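Aminopeptidase C (Lactobacillus rhamnosus, PDB 4K7C) is probably a cysteine aminopeptidase of the papain-like C1 family that removes amino-terminal residues from peptides, acting as a six-chain assembly. Local coordinates at residues 262-267 with 440-445. Residues are numbered along the deposited sequence; the frame is centred on the assembly and turned at random.
Sequences SIINAP and DPMGAL
Met442, present here as selenomethionine, reaches across to Ile264 and Ala266, and this one side chain carries the whole contact between 440-445 and 262-267. Its backbone is fixed from two residues earlier. Asp440 extends its carboxylate forward along the chain and takes the N-H of Met442 at OD1, 2.9 Å from N and nearly straight at 164°, on the anti side of the oxygen: an Asx turn that starts the 3-10 segment 441-443. Aspartate suits this place because its short side chain can reach the N-H while OD2 makes a salt bridge with Lys271. Pro441, its phi held near the helical value by its ring, is well fitted to position i+1 of the turn and lies against Leu355 of helix 351-356. Met442 follows, its CG anti to the carbonyl carbon (chi1 -72°), and bends at chi2 and chi3 carry selenium past Ile264, the last residue of strand 260-264, and CE to Ala266 in the loop beyond. CD1 of Ile264 lies 3.8 Å from CG of Met442, while the selenium stands 4.1 Å from both CD1 of Ile264 and CB of Ala266. Beta-branched isoleucine suits an extended strand; the small methyl of Ala266 leaves room for selenium and CE. Met442 also touches Tyr409 of strand 408-414 and Leu355. Gly443 closes the turn, its N 2.9 Å from O of Asp440, with no side chain to crowd that oxygen. The C-terminal tail thus meets a strand end of the papain-like fold; in bleomycin hydrolase-type aminopeptidases this tail runs into the active-site cleft. Between the segments the contact is purely apolar, resting on van der Waals contact and burial, while polar bonds hold the backbone of Met442, N to Asp440 and O to Gln141 NE2, and leave its unbranched side chain to pack.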
ATOM      1  N   SER A 262      37.680  26.810  -3.119  1.00 19.12           N
ATOM      2  CA  SER A 262      37.480  25.451  -3.585  1.00 19.07           C
ATOM      3  C   SER A 262      38.829  24.777  -3.615  1.00 19.73           C
ATOM      4  O   SER A 262      39.741  25.254  -4.277  1.00 20.57           O
ATOM      5  CB  SER A 262      36.809  25.416  -4.923  1.00 23.26           C
ATOM      6  OG  SER A 262      36.741  24.051  -5.382  1.00 23.07           O
ATOM      7  N   ILE A 263      38.929  23.689  -2.886  1.00 18.65           N
ATOM      8  CA  ILE A 263      40.138  22.849  -2.817  1.00 20.76           C
ATOM      9  C   ILE A 263      39.814  21.507  -3.414  1.00 21.65           C
ATOM     10  O   ILE A 263      38.740  20.944  -3.089  1.00 19.10           O
ATOM     11  CB  ILE A 263      40.577  22.786  -1.367  1.00 24.29           C
ATOM     12  CG1 ILE A 263      41.012  24.245  -0.966  1.00 29.37           C
ATOM     13  CG2 ILE A 263      41.759  21.869  -1.203  1.00 20.95           C
ATOM     14  CD1 ILE A 263      41.294  24.395   0.458  1.00 34.31           C
ATOM     15  N   ILE A 264      40.704  21.018  -4.289  1.00 18.17           N
ATOM     16  CA  ILE A 264      40.510  19.664  -4.879  1.00 19.68           C
ATOM     17  C   ILE A 264      41.660  18.782  -4.505  1.00 19.99           C
ATOM     18  O   ILE A 264      42.706  19.279  -4.061  1.00 17.40           O
ATOM     19  CB  ILE A 264      40.286  19.691  -6.399  1.00 20.34           C
ATOM     20  CG1 ILE A 264      41.484  20.243  -7.192  1.00 20.65           C
ATOM     21  CG2 ILE A 264      39.021  20.429  -6.694  1.00 22.47           C
ATOM     22  CD1 ILE A 264      41.397  20.184  -8.707  1.00 21.46           C
ATOM     23  N   ASN A 265      41.464  17.455  -4.669  1.00 18.52           N
ATOM     24  CA  ASN A 265      42.534  16.484  -4.551  1.00 20.19           C
ATOM     25  C   ASN A 265      42.392  15.586  -5.758  1.00 19.61           C
ATOM     26  O   ASN A 265      41.577  14.640  -5.747  1.00 22.33           O
ATOM     27  CB  ASN A 265      42.427  15.670  -3.283  1.00 22.54           C
ATOM     28  CG  ASN A 265      43.455  14.609  -3.215  1.00 21.17           C
ATOM     29  OD1 ASN A 265      43.160  13.420  -3.142  1.00 21.68           O
ATOM     30  ND2 ASN A 265      44.739  15.041  -3.219  1.00 20.21           N
ATOM     31  N   ALA A 266      43.127  15.911  -6.812  1.00 18.55           N
ATOM     32  CA  ALA A 266      43.102  15.189  -8.032  1.00 20.63           C
ATOM     33  C   ALA A 266      44.588  14.791  -8.337  1.00 20.39           C
ATOM     34  O   ALA A 266      45.372  15.611  -8.858  1.00 23.79           O
ATOM     35  CB  ALA A 266      42.499  16.035  -9.068  1.00 18.71           C
ATOM     36  N   PRO A 267      45.001  13.600  -7.904  1.00 22.36           N
ATOM     37  CA  PRO A 267      46.411  13.267  -7.842  1.00 22.21           C
ATOM     38  C   PRO A 267      46.963  12.744  -9.186  1.00 20.54           C
ATOM     39  O   PRO A 267      47.624  11.715  -9.250  1.00 22.42           O
ATOM     40  CB  PRO A 267      46.466  12.208  -6.773  1.00 24.13           C
ATOM     41  CG  PRO A 267      45.124  11.492  -6.904  1.00 22.56           C
ATOM     42  CD  PRO A 267      44.167  12.633  -7.130  1.00 22.53           C
ATOM     43  N   ASP A 440      37.294  17.589 -18.688  1.00 29.76           N
ATOM     44  CA  ASP A 440      38.068  17.179 -17.482  1.00 27.28           C
ATOM     45  C   ASP A 440      37.196  16.652 -16.371  1.00 25.07           C
ATOM     46  O   ASP A 440      36.090  17.140 -16.131  1.00 28.42           O
ATOM     47  CB  ASP A 440      38.919  18.353 -16.930  1.00 25.90           C
ATOM     48  CG  ASP A 440      39.996  17.872 -15.954  1.00 23.74           C
ATOM     49  OD1 ASP A 440      39.705  17.766 -14.733  1.00 22.68           O
ATOM     50  OD2 ASP A 440      41.140  17.706 -16.435  1.00 27.11           O
ATOM     51  N   PRO A 441      37.699  15.640 -15.580  1.00 25.73           N
ATOM     52  CA  PRO A 441      36.827  15.214 -14.531  1.00 24.52           C
ATOM     53  C   PRO A 441      36.503  16.210 -13.477  1.00 26.03           C
ATOM     54  O   PRO A 441      35.504  16.030 -12.839  1.00 26.24           O
ATOM     55  CB  PRO A 441      37.571  14.080 -13.838  1.00 24.54           C
ATOM     56  CG  PRO A 441      38.807  13.910 -14.558  1.00 27.49           C
ATOM     57  CD  PRO A 441      38.797  14.684 -15.812  1.00 25.34           C
HETATM   58  N   MSE A 442      37.340  17.189 -13.225  1.00 26.14           N
HETATM   59  CA  MSE A 442      37.007  18.233 -12.244  1.00 26.26           C
HETATM   60  C   MSE A 442      36.074  19.310 -12.779  1.00 27.42           C
HETATM   61  O   MSE A 442      35.797  20.303 -12.073  1.00 26.02           O
HETATM   62  CB  MSE A 442      38.354  18.881 -11.854  1.00 27.36           C
HETATM   63  CG  MSE A 442      39.253  17.974 -10.979  1.00 25.08           C
HETATM   64 SE   MSE A 442      38.605  17.278  -9.324  1.00 30.41          SE
HETATM   65  CE  MSE A 442      38.462  15.398  -9.872  1.00 29.11           C
ATOM     66  N   GLY A 443      35.740  19.203 -14.059  1.00 28.50           N
ATOM     67  CA  GLY A 443      34.637  19.951 -14.696  1.00 34.04           C
ATOM     68  C   GLY A 443      33.260  19.328 -14.438  1.00 36.81           C
ATOM     69  O   GLY A 443      32.207  19.870 -14.914  1.00 35.23           O
ATOM     70  N   ALA A 444      33.274  18.158 -13.760  1.00 36.55           N
ATOM     71  CA  ALA A 444      32.045  17.453 -13.369  1.00 36.26           C
ATOM     72  C   ALA A 444      31.238  18.441 -12.525  1.00 37.28           C
ATOM     73  O   ALA A 444      31.773  19.237 -11.699  1.00 36.77           O
ATOM     74  CB  ALA A 444      32.318  16.190 -12.565  1.00 32.75           C
ATOM     75  N   LEU A 445      29.957  18.424 -12.851  1.00 38.89           N
ATOM     76  CA  LEU A 445      28.974  19.201 -12.164  1.00 38.27           C
ATOM     77  C   LEU A 445      28.157  18.186 -11.341  1.00 43.54           C
ATOM     78  O   LEU A 445      27.623  17.152 -11.857  1.00 36.38           O
ATOM     79  CB  LEU A 445      28.061  19.907 -13.169  1.00 34.99           C
ATOM     80  CG  LEU A 445      28.614  20.883 -14.200  1.00 36.90           C
ATOM     81  CD1 LEU A 445      27.486  21.653 -14.894  1.00 39.22           C
ATOM     82  CD2 LEU A 445      29.582  21.862 -13.573  1.00 38.43           C
TER